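Local coordinates for armadillo repeat protein arm00016 (Synthetic construct, PDB 4D4E) that probably recognises peptides in a modular way, as a computationally designed all-helical protein built from stacked armadillo repeats, at residues G138-L143 with Q174-A179; G180-L185 with A205-G210; A192-I197 with Q231-E236; P225-L230 with Q243-A248. All coordinates share one frame; numbering follows the deposited sequence.

Interaction 1: residues G138-L143 with Q174-A179; sequences GALSPL and QKLIEA
In the armadillo-type helical array, the start of helix 140-146 meets the C-terminal end of helix 170-178, where Leu-140 touches Lys-175, Leu-176 and Ala-179. Leu-140 provides most of the contact on its side. Its CD2 lies 3.7 Å from CB of Lys-175, the two side chains crossing at about a right angle, while its CB meets the methyl CB of Ala-179 at 3.9 Å. Leu-176 joins more loosely, with its CD2 4.3 Å from CG of Leu-140. Lys-175 offers only the root of its chain: CG stands anti to the carbonyl carbon (chi1 -55°), and a bend at chi2 leads the ammonium away toward Glu-178 on its own helix, a long ion pair. The other oxygen of that carboxylate, OE2, accepts from NE2 of Gln-174 at 2.9 Å, on its anti side but 30° out of the carboxylate plane; both links lie within helix 170-178. A water adds the polar part of the contact, donating to the carbonyl O of Ala-179 at 2.6 Å and lying 2.8 Å from OG of Ser-141. Leu-140 also rests on Ile-165 and Leu-176 on Ala-166, both of helix 152-166. A leucine at a helix start set against the end of a helix further along the chain is consistent with the stacking of an armadillo solenoid.

Interaction 2: residues G180-L185 with A205-G210; sequences GALSPL and ANIAAG
Leu-182 and Leu-185, one turn apart at the start of helix 182-187, converge on a single methyl, CD1 of Ile-207 in the last turns of helix 194-208. The contact between the segments is purely apolar. CD2 of Leu-182 comes to 3.6 Å from CD1 of Ile-207, the two side chains sliding past each other in opposite directions, whereas CD2 of Leu-185 stands 4.0 Å from the same CD1 and approaches it aslant. Ile-207 presents that methyl because CG1 is anti to the carbonyl carbon (chi1 -60°) and the chain runs on extended, chi2 167°. The backbones stay well apart, 9.3 Å between CA of Leu-182 and CA of Ile-207, a gap bridged by branched side chains, all three of them buried.

Within the segments the hydrogen bonds are those of the backbone. Leu-185 N donates to Ala-181 O at 3.1 Å as the first helix gets under way, just after Gly-180, whose positive phi belongs to a Schellman motif closing the preceding helix. At the other segment an outside partner, Lys-215, bonds through NZ to the carbonyl O of Ala-208.

Helix 212-221 covers one flank, with Leu-218 touching both Leu-182 and Ile-207; helix 152-166 supplies Ala-166 against Ile-207 and Val-159 and Ile-162 against Leu-185, which puts the cluster in the core between these helices.

Interaction 3: residues A192-I197 with Q231-E236; sequences ASEEVI and QSHANE
Glu-194 and Ile-197, one helical turn apart, both reach the imidazole of His-233 obliquely, from the same side of its plane, and Glu-194 goes on to lie against Asn-235. The carboxylate plane of Glu-194 is turned nearly perpendicular to the ring, at 87°. Its CG approaches CE1 of His-233 at 3.6 Å, while OE2 sits in the ring plane at the edge, 3.8 Å from CE1. Ile-197 and His-233 point at each other from opposite directions, CD1 of Ile-197 coming 3.5 Å from NE2 of His-233. That nitrogen also lies 2.6 Å from a water in the ring plane, and the water donates to the carbonyl O of Ala-192.

The ring's rotation is also fixed within its own loop: Asn-235 N donates to ND1 of His-233 at 3.0 Å, almost straight (171°) and close to the ring plane. Asn-235 directs its amide, anti to its own N at chi1 -179°, beside the carboxylate. The planes are well inclined to each other, and although OE1 of Glu-194 is 3.0 Å from ND2 of Asn-235, the angle is too poor for a hydrogen bond; the stronger partner of the amide is Val-238 N, which OD1 caps. Replacing Glu-194 by an alanine would probably strip the aliphatic cover from CE1 of His-233 and leave the Asn-235 side chain without its carboxylate neighbour.

Ser-193 likewise caps its helix, with a weak bond from Val-196 N to OG. Two N-capped helix starts side by side, with the loop histidine before the second packed on the first, are consistent with the stacked helices of an armadillo solenoid.

Interaction 4: residues P225-L230 with Q243-A248; sequences PALEKL and QAALEA
Ala-245 and Leu-246 form the face that helix 236-248 turns to Leu-227 and Glu-228 of helix 223-229. The short axes approach to 9.4 Å and run roughly antiparallel, 148° between their directions. Along the second segment, Gln-243 comes first; its CB points away from the other segment, while its carbonyl O receives Glu-247 N. Next but one, Ala-245 brings its methyl CB to 3.9 Å from CD2 of Leu-227, with CD1 of the same leucine only slightly further, so that this small residue meets both methyls of the larger one. A bound glycerol, probably from the crystallisation liquor, lies near the side chain of Ala-245.

Leu-246 carries the largest part on this side. With CG anti to the carbonyl carbon (chi1 -83°), it sends its methyls toward Leu-227 and Glu-228. It is set antiparallel to Leu-227, the two side chains sliding past each other, and its CD2 meets CB of Leu-227 at 3.7 Å. Its other methyl, CD1, reaches CG of Glu-228 at 3.8 Å, crossing that side chain at about a right angle; Glu-228 thus lends its aliphatic root, and its extended chain takes the carboxylate onward. An alanine in place of Leu-246 would probably open a gap beside CB of Leu-227 and deprive CG of Glu-228 of its apolar neighbour.

Leu-227 also touches Leu-189, and Leu-230 packs on Val-238 and Ala-242 of helix 236-248. Such leucine-and-alanine packing is consistent with that of consecutive helices in an armadillo array, here near its C terminus.

From the N terminus, interaction 1 closes the first loop, from 138-143 to 174-179, before interaction 2 opens at Gly-180; the two are in series yet touch, Leu-176 O lying 3.2 Å from Ala-181 N in a probable hydrogen bond. Interaction 3 starts on helix 194-208 before interaction 2 has closed on its far end, so these loops cross. Interaction 4 in turn opens before interaction 3 closes and crosses it, Ile-197 packing on Leu-230. Interactions 2 and 4 are in series but abut through Ala-205 with Ala-245 and Ala-208 with Ala-248. No loop nests within another; helix 194-208 links this chain of overlaps towards the C-terminal end of the solenoid.

Interaction 1: residues G138-L143 with Q174-A179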
loop_
_atom_site.group_PDB
_atom_site.type_symbol
_atom_site.label_atom_id
_atom_site.label_comp_id
_atom_site.label_asym_id
_atom_site.label_seq_id
_atom_site.Cartn_x
_atom_site.Cartn_y
_atom_site.Cartn_z
ATOM N N GLY A 138 7.059 -2.000 -11.100
ATOM C CA GLY A 138 6.524 -0.714 -11.574
ATOM C C GLY A 138 5.544 0.061 -10.654
ATOM O O GLY A 138 4.791 0.910 -11.133
ATOM N N ALA A 139 5.523 -0.215 -9.344
ATOM C CA ALA A 139 4.473 0.379 -8.463
ATOM C C ALA A 139 4.567 1.885 -8.303
ATOM O O ALA A 139 3.574 2.488 -8.039
ATOM C CB ALA A 139 4.453 -0.269 -7.071
ATOM N N LEU A 140 5.753 2.487 -8.483
ATOM C CA LEU A 140 5.970 3.867 -8.031
ATOM C C LEU A 140 5.223 4.909 -8.819
ATOM O O LEU A 140 4.553 5.746 -8.231
ATOM C CB LEU A 140 7.484 4.227 -8.013
ATOM C CG LEU A 140 8.251 4.066 -6.699
ATOM C CD1 LEU A 140 7.754 2.933 -5.807
ATOM C CD2 LEU A 140 9.751 4.061 -6.908
ATOM N N SER A 141 5.350 4.882 -10.141
ATOM C CA SER A 141 4.629 5.864 -10.936
ATOM C C SER A 141 3.072 5.878 -10.758
ATOM O O SER A 141 2.479 6.965 -10.663
ATOM C CB SER A 141 4.981 5.743 -12.425
ATOM O OG SER A 141 6.152 6.519 -12.650
ATOM N N PRO A 142 2.421 4.691 -10.780
ATOM C CA PRO A 142 0.972 4.737 -10.654
ATOM C C PRO A 142 0.561 5.173 -9.250
ATOM O O PRO A 142 -0.480 5.843 -9.103
ATOM C CB PRO A 142 0.532 3.281 -10.914
ATOM C CG PRO A 142 1.739 2.458 -10.788
ATOM C CD PRO A 142 2.865 3.370 -11.255
ATOM N N LEU A 143 1.361 4.791 -8.241
ATOM C CA LEU A 143 1.100 5.220 -6.856
ATOM C C LEU A 143 1.189 6.730 -6.759
ATOM O O LEU A 143 0.319 7.356 -6.135
ATOM C CB LEU A 143 2.045 4.550 -5.843
ATOM C CG LEU A 143 1.854 3.070 -5.505
ATOM C CD1 LEU A 143 2.919 2.569 -4.510
ATOM C CD2 LEU A 143 0.471 2.870 -4.865
ATOM N N GLN A 174 15.699 7.384 -3.492
ATOM C CA GLN A 174 15.986 8.152 -4.693
ATOM C C GLN A 174 14.960 7.844 -5.845
ATOM O O GLN A 174 14.496 8.728 -6.544
ATOM C CB GLN A 174 17.414 7.891 -5.193
ATOM C CG GLN A 174 17.696 8.603 -6.501
ATOM C CD GLN A 174 17.461 10.121 -6.445
ATOM O OE1 GLN A 174 17.265 10.734 -5.364
ATOM N NE2 GLN A 174 17.496 10.746 -7.618
ATOM N N LYS A 175 14.635 6.578 -6.014
ATOM C CA LYS A 175 13.548 6.153 -6.886
ATOM C C LYS A 175 12.223 6.854 -6.604
ATOM O O LYS A 175 11.582 7.294 -7.546
ATOM C CB LYS A 175 13.392 4.634 -6.811
ATOM C CG LYS A 175 14.719 3.947 -7.137
ATOM C CD LYS A 175 14.869 3.715 -8.649
ATOM C CE LYS A 175 16.320 3.429 -9.055
ATOM N NZ LYS A 175 16.604 3.726 -10.504
ATOM N N LEU A 176 11.840 7.040 -5.324
ATOM C CA LEU A 176 10.587 7.767 -5.003
ATOM C C LEU A 176 10.599 9.169 -5.566
ATOM O O LEU A 176 9.654 9.618 -6.182
ATOM C CB LEU A 176 10.329 7.840 -3.492
ATOM C CG LEU A 176 9.473 6.847 -2.735
ATOM C CD1 LEU A 176 9.365 7.327 -1.302
ATOM C CD2 LEU A 176 8.066 6.699 -3.363
ATOM N N ILE A 177 11.702 9.842 -5.310
ATOM C CA ILE A 177 11.930 11.163 -5.723
ATOM C C ILE A 177 11.899 11.268 -7.234
ATOM O O ILE A 177 11.198 12.116 -7.742
ATOM C CB ILE A 177 13.268 11.675 -5.144
ATOM C CG1 ILE A 177 13.127 11.979 -3.647
ATOM C CG2 ILE A 177 13.693 12.971 -5.833
ATOM C CD1 ILE A 177 14.490 12.110 -2.989
ATOM N N GLU A 178 12.651 10.410 -7.944
ATOM C CA GLU A 178 12.630 10.361 -9.416
ATOM C C GLU A 178 11.246 10.049 -9.977
ATOM O O GLU A 178 10.943 10.531 -11.050
ATOM C CB GLU A 178 13.619 9.341 -9.963
ATOM C CG GLU A 178 15.056 9.757 -9.742
ATOM C CD GLU A 178 16.020 8.614 -9.979
ATOM O OE1 GLU A 178 15.576 7.501 -10.376
ATOM O OE2 GLU A 178 17.217 8.843 -9.763
ATOM N N ALA A 179 10.418 9.299 -9.243
ATOM C CA ALA A 179 9.029 9.067 -9.644
ATOM C C ALA A 179 8.165 10.303 -9.438
ATOM O O ALA A 179 6.985 10.249 -9.653
ATOM C CB ALA A 179 8.460 7.904 -8.871
HETATM O O HOH W 1 5.724 9.048 -11.544
#

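Interaction 2: residues G180-L185 with A205-G210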
loop_
_atom_site.group_PDB
_atom_site.type_symbol
_atom_site.label_atom_id
_atom_site.label_comp_id
_atom_site.label_asym_id
_atom_site.label_seq_id
_atom_site.Cartn_x
_atom_site.Cartn_y
_atom_site.Cartn_z
ATOM N N GLY A 180 8.753 11.417 -9.002
ATOM C CA GLY A 180 7.997 12.673 -8.702
ATOM C C GLY A 180 7.100 12.672 -7.442
ATOM O O GLY A 180 6.026 13.336 -7.415
ATOM N N ALA A 181 7.535 11.980 -6.382
ATOM C CA ALA A 181 6.684 11.846 -5.181
ATOM C C ALA A 181 6.610 13.104 -4.320
ATOM O O ALA A 181 5.619 13.277 -3.603
ATOM C CB ALA A 181 7.114 10.672 -4.312
ATOM N N LEU A 182 7.647 13.948 -4.364
ATOM C CA LEU A 182 7.782 15.039 -3.405
ATOM C C LEU A 182 6.699 16.138 -3.464
ATOM O O LEU A 182 6.130 16.460 -2.437
ATOM C CB LEU A 182 9.195 15.643 -3.363
ATOM C CG LEU A 182 10.334 14.695 -2.942
ATOM C CD1 LEU A 182 11.597 15.483 -2.565
ATOM C CD2 LEU A 182 9.919 13.783 -1.791
ATOM N N SER A 183 6.403 16.719 -4.608
ATOM C CA SER A 183 5.408 17.802 -4.650
ATOM C C SER A 183 3.976 17.299 -4.331
ATOM O O SER A 183 3.210 17.988 -3.618
ATOM C CB SER A 183 5.481 18.561 -5.977
ATOM O OG SER A 183 4.418 18.224 -6.845
ATOM N N PRO A 184 3.604 16.098 -4.849
ATOM C CA PRO A 184 2.337 15.568 -4.378
ATOM C C PRO A 184 2.288 15.299 -2.868
ATOM O O PRO A 184 1.240 15.451 -2.253
ATOM C CB PRO A 184 2.174 14.276 -5.191
ATOM C CG PRO A 184 2.911 14.542 -6.467
ATOM C CD PRO A 184 4.057 15.428 -6.101
ATOM N N LEU A 185 3.412 14.919 -2.269
ATOM C CA LEU A 185 3.447 14.646 -0.827
ATOM C C LEU A 185 3.308 15.954 -0.030
ATOM O O LEU A 185 2.670 15.960 1.046
ATOM C CB LEU A 185 4.742 13.935 -0.453
ATOM C CG LEU A 185 4.846 12.480 0.009
ATOM C CD1 LEU A 185 3.633 11.521 -0.121
ATOM C CD2 LEU A 185 6.194 11.816 -0.375
ATOM N N ALA A 205 9.146 12.935 6.763
ATOM C CA ALA A 205 10.135 12.650 7.819
ATOM C C ALA A 205 11.160 11.511 7.460
ATOM O O ALA A 205 12.346 11.603 7.778
ATOM C CB ALA A 205 9.422 12.339 9.120
ATOM N N ASN A 206 10.693 10.455 6.801
ATOM C CA ASN A 206 11.602 9.376 6.312
ATOM C C ASN A 206 12.654 9.837 5.299
ATOM O O ASN A 206 13.816 9.445 5.383
ATOM C CB ASN A 206 10.821 8.186 5.723
ATOM C CG ASN A 206 10.039 7.433 6.755
ATOM O OD1 ASN A 206 10.552 7.173 7.836
ATOM N ND2 ASN A 206 8.784 7.029 6.420
ATOM N N ILE A 207 12.211 10.637 4.332
ATOM C CA ILE A 207 13.036 11.192 3.263
ATOM C C ILE A 207 14.054 12.195 3.819
ATOM O O ILE A 207 15.240 12.260 3.364
ATOM C CB ILE A 207 12.111 11.803 2.148
ATOM C CG1 ILE A 207 11.208 10.693 1.567
ATOM C CG2 ILE A 207 12.940 12.431 1.029
ATOM C CD1 ILE A 207 10.042 11.144 0.694
ATOM N N ALA A 208 13.589 12.984 4.798
ATOM C CA ALA A 208 14.435 13.975 5.454
ATOM C C ALA A 208 15.630 13.363 6.222
ATOM O O ALA A 208 16.689 13.960 6.266
ATOM C CB ALA A 208 13.604 14.862 6.377
ATOM N N ALA A 209 15.436 12.187 6.821
ATOM C CA ALA A 209 16.518 11.367 7.406
ATOM C C ALA A 209 17.696 10.965 6.436
ATOM O O ALA A 209 18.823 10.674 6.883
ATOM C CB ALA A 209 15.906 10.115 8.040
ATOM N N GLY A 210 17.420 10.931 5.128
ATOM C CA GLY A 210 18.421 10.593 4.099
ATOM C C GLY A 210 19.387 11.738 3.898
ATOM O O GLY A 210 19.551 12.575 4.795
#

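Interaction 3: residues A192-I197 with Q231-E236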
loop_
_atom_site.group_PDB
_atom_site.type_symbol
_atom_site.label_atom_id
_atom_site.label_comp_id
_atom_site.label_asym_id
_atom_site.label_seq_id
_atom_site.Cartn_x
_atom_site.Cartn_y
_atom_site.Cartn_z
ATOM N N ALA A 192 -7.601 17.817 3.475
ATOM C CA ALA A 192 -8.732 17.796 4.390
ATOM C C ALA A 192 -8.652 16.643 5.408
ATOM O O ALA A 192 -9.025 16.802 6.554
ATOM C CB ALA A 192 -10.017 17.718 3.603
ATOM N N SER A 193 -8.118 15.497 5.018
ATOM C CA SER A 193 -8.061 14.377 5.925
ATOM C C SER A 193 -6.829 14.349 6.876
ATOM O O SER A 193 -5.676 14.378 6.410
ATOM C CB SER A 193 -8.143 13.095 5.073
ATOM O OG SER A 193 -7.953 11.957 5.865
ATOM N N GLU A 194 -7.069 14.189 8.198
ATOM C CA GLU A 194 -5.994 14.033 9.198
ATOM C C GLU A 194 -5.158 12.743 8.988
ATOM O O GLU A 194 -3.966 12.666 9.360
ATOM C CB GLU A 194 -6.542 13.990 10.639
ATOM C CG GLU A 194 -7.031 15.326 11.183
ATOM C CD GLU A 194 -7.456 15.291 12.656
ATOM O OE1 GLU A 194 -7.004 14.374 13.397
ATOM O OE2 GLU A 194 -8.242 16.188 13.087
ATOM N N GLU A 195 -5.815 11.697 8.521
ATOM C CA GLU A 195 -5.159 10.427 8.262
ATOM C C GLU A 195 -4.185 10.616 7.132
ATOM O O GLU A 195 -3.061 10.157 7.218
ATOM C CB GLU A 195 -6.187 9.344 7.930
ATOM C CG GLU A 195 -6.790 8.699 9.147
ATOM C CD GLU A 195 -5.792 8.563 10.290
ATOM O OE1 GLU A 195 -4.656 8.117 10.009
ATOM O OE2 GLU A 195 -6.146 8.899 11.465
ATOM N N VAL A 196 -4.635 11.332 6.092
ATOM C CA VAL A 196 -3.813 11.648 4.955
ATOM C C VAL A 196 -2.609 12.510 5.360
ATOM O O VAL A 196 -1.489 12.154 5.050
ATOM C CB VAL A 196 -4.604 12.250 3.791
ATOM C CG1 VAL A 196 -3.653 12.814 2.706
ATOM C CG2 VAL A 196 -5.533 11.202 3.206
ATOM N N ILE A 197 -2.848 13.642 6.026
ATOM C CA ILE A 197 -1.765 14.444 6.576
ATOM C C ILE A 197 -0.725 13.648 7.366
ATOM O O ILE A 197 0.447 13.822 7.122
ATOM C CB ILE A 197 -2.294 15.602 7.495
ATOM C CG1 ILE A 197 -3.103 16.628 6.657
ATOM C CG2 ILE A 197 -1.159 16.181 8.357
ATOM C CD1 ILE A 197 -4.064 17.324 7.541
ATOM N N GLN A 231 1.968 23.022 12.407
ATOM C CA GLN A 231 2.159 23.294 13.825
ATOM C C GLN A 231 0.957 23.948 14.457
ATOM O O GLN A 231 0.868 23.984 15.684
ATOM C CB GLN A 231 3.453 24.090 14.121
ATOM C CG GLN A 231 4.586 23.086 14.201
ATOM C CD GLN A 231 5.926 23.751 14.243
ATOM O OE1 GLN A 231 6.104 24.854 13.710
ATOM N NE2 GLN A 231 6.883 23.084 14.855
ATOM N N SER A 232 0.011 24.449 13.650
ATOM C CA SER A 232 -1.245 24.954 14.240
ATOM C C SER A 232 -2.536 24.212 13.767
ATOM O O SER A 232 -3.667 24.680 13.924
ATOM C CB SER A 232 -1.317 26.490 14.137
ATOM O OG SER A 232 -1.368 26.823 12.803
ATOM N N HIS A 233 -2.340 23.013 13.232
ATOM C CA HIS A 233 -3.443 22.187 12.854
ATOM C C HIS A 233 -4.232 21.857 14.112
ATOM O O HIS A 233 -3.628 21.710 15.182
ATOM C CB HIS A 233 -2.878 20.891 12.277
ATOM C CG HIS A 233 -3.928 20.013 11.670
ATOM N ND1 HIS A 233 -4.727 19.204 12.430
ATOM C CD2 HIS A 233 -4.319 19.837 10.385
ATOM C CE1 HIS A 233 -5.579 18.564 11.644
ATOM N NE2 HIS A 233 -5.367 18.948 10.401
ATOM N N ALA A 234 -5.559 21.676 13.996
ATOM C CA ALA A 234 -6.418 21.373 15.172
ATOM C C ALA A 234 -5.986 20.188 16.026
ATOM O O ALA A 234 -6.117 20.230 17.279
ATOM C CB ALA A 234 -7.891 21.201 14.766
ATOM N N ASN A 235 -5.448 19.152 15.378
ATOM C CA ASN A 235 -5.072 17.935 16.072
ATOM C C ASN A 235 -3.638 18.020 16.621
ATOM O O ASN A 235 -2.675 18.334 15.888
ATOM C CB ASN A 235 -5.244 16.724 15.122
ATOM C CG ASN A 235 -4.894 15.397 15.782
ATOM O OD1 ASN A 235 -3.728 15.093 16.008
ATOM N ND2 ASN A 235 -5.910 14.622 16.142
ATOM N N GLU A 236 -3.463 17.703 17.899
ATOM C CA GLU A 236 -2.108 17.884 18.465
ATOM C C GLU A 236 -1.117 16.792 18.019
ATOM O O GLU A 236 0.044 17.012 17.933
ATOM C CB GLU A 236 -2.112 18.132 19.984
ATOM C CG GLU A 236 -1.920 16.945 20.913
ATOM C CD GLU A 236 -1.539 17.426 22.303
ATOM O OE1 GLU A 236 -0.595 18.254 22.414
ATOM O OE2 GLU A 236 -2.209 17.023 23.278
HETATM O O HOH W 2 -7.212 17.870 8.964
#

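Interaction 4: residues P225-L230 with Q243-A248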
loop_
_atom_site.group_PDB
_atom_site.type_symbol
_atom_site.label_atom_id
_atom_site.label_comp_id
_atom_site.label_asym_id
_atom_site.label_seq_id
_atom_site.Cartn_x
_atom_site.Cartn_y
_atom_site.Cartn_z
ATOM N N PRO A 225 7.344 25.269 4.727
ATOM C CA PRO A 225 6.213 26.073 5.162
ATOM C C PRO A 225 4.982 25.244 5.413
ATOM O O PRO A 225 4.133 25.656 6.210
ATOM C CB PRO A 225 5.916 26.969 3.938
ATOM C CG PRO A 225 7.199 27.020 3.193
ATOM C CD PRO A 225 7.797 25.661 3.364
ATOM N N ALA A 226 4.891 24.092 4.724
ATOM C CA ALA A 226 3.732 23.235 4.783
ATOM C C ALA A 226 3.786 22.481 6.083
ATOM O O ALA A 226 2.755 22.305 6.735
ATOM C CB ALA A 226 3.694 22.329 3.568
ATOM N N LEU A 227 5.005 22.162 6.535
ATOM C CA LEU A 227 5.175 21.543 7.843
ATOM C C LEU A 227 4.942 22.541 8.969
ATOM O O LEU A 227 4.310 22.192 9.957
ATOM C CB LEU A 227 6.522 20.875 8.002
ATOM C CG LEU A 227 6.724 19.528 7.255
ATOM C CD1 LEU A 227 8.204 19.181 7.264
ATOM C CD2 LEU A 227 5.889 18.375 7.807
ATOM N N GLU A 228 5.478 23.751 8.830
ATOM C CA GLU A 228 5.231 24.816 9.788
ATOM C C GLU A 228 3.741 25.169 9.965
ATOM O O GLU A 228 3.280 25.316 11.090
ATOM C CB GLU A 228 6.025 26.034 9.429
ATOM C CG GLU A 228 7.461 25.913 9.861
ATOM C CD GLU A 228 8.148 27.254 9.880
ATOM O OE1 GLU A 228 7.491 28.304 9.532
ATOM O OE2 GLU A 228 9.336 27.241 10.254
ATOM N N LYS A 229 2.989 25.267 8.869
ATOM C CA LYS A 229 1.497 25.417 8.948
ATOM C C LYS A 229 0.800 24.387 9.877
ATOM O O LYS A 229 -0.077 24.757 10.649
ATOM C CB LYS A 229 0.893 25.401 7.562
ATOM C CG LYS A 229 -0.622 25.606 7.490
ATOM C CD LYS A 229 -0.974 26.389 6.215
ATOM C CE LYS A 229 -2.420 26.875 6.166
ATOM N NZ LYS A 229 -3.252 25.754 5.672
ATOM N N LEU A 230 1.236 23.119 9.826
ATOM C CA LEU A 230 0.680 22.024 10.631
ATOM C C LEU A 230 0.991 22.175 12.084
ATOM O O LEU A 230 0.378 21.503 12.926
ATOM C CB LEU A 230 1.216 20.676 10.147
ATOM C CG LEU A 230 0.727 20.270 8.768
ATOM C CD1 LEU A 230 1.484 19.044 8.281
ATOM C CD2 LEU A 230 -0.757 19.973 8.820
ATOM N N GLN A 243 6.310 18.605 13.772
ATOM C CA GLN A 243 7.472 19.167 14.387
ATOM C C GLN A 243 8.638 18.171 14.376
ATOM O O GLN A 243 9.770 18.542 14.089
ATOM C CB GLN A 243 7.165 19.619 15.796
ATOM C CG GLN A 243 8.111 20.743 16.115
ATOM C CD GLN A 243 8.450 20.765 17.561
ATOM O OE1 GLN A 243 7.636 21.165 18.386
ATOM N NE2 GLN A 243 9.659 20.333 17.889
ATOM N N ALA A 244 8.339 16.913 14.671
ATOM C CA ALA A 244 9.344 15.855 14.580
ATOM C C ALA A 244 9.884 15.731 13.137
ATOM O O ALA A 244 11.032 15.383 12.963
ATOM C CB ALA A 244 8.779 14.511 15.058
ATOM N N ALA A 245 9.059 16.009 12.120
ATOM C CA ALA A 245 9.547 16.060 10.720
ATOM C C ALA A 245 10.469 17.231 10.448
ATOM O O ALA A 245 11.447 17.110 9.672
ATOM C CB ALA A 245 8.379 16.084 9.720
ATOM N N LEU A 246 10.131 18.388 11.024
ATOM C CA LEU A 246 10.955 19.574 10.880
ATOM C C LEU A 246 12.313 19.296 11.579
ATOM O O LEU A 246 13.387 19.719 11.124
ATOM C CB LEU A 246 10.220 20.780 11.484
ATOM C CG LEU A 246 9.186 21.491 10.588
ATOM C CD1 LEU A 246 8.350 22.502 11.382
ATOM C CD2 LEU A 246 9.798 22.124 9.307
ATOM N N GLU A 247 12.259 18.537 12.666
ATOM C CA GLU A 247 13.489 18.215 13.382
ATOM C C GLU A 247 14.389 17.187 12.697
ATOM O O GLU A 247 15.590 17.224 12.892
ATOM C CB GLU A 247 13.206 17.813 14.816
ATOM C CG GLU A 247 13.091 19.035 15.716
ATOM C CD GLU A 247 12.413 18.709 17.027
ATOM O OE1 GLU A 247 12.112 17.512 17.260
ATOM O OE2 GLU A 247 12.177 19.648 17.814
ATOM N N ALA A 248 13.804 16.286 11.907
ATOM C CA ALA A 248 14.578 15.422 10.991
ATOM C C ALA A 248 15.438 16.200 9.993
ATOM O O ALA A 248 16.500 15.733 9.616
ATOM C CB ALA A 248 13.677 14.456 10.261
#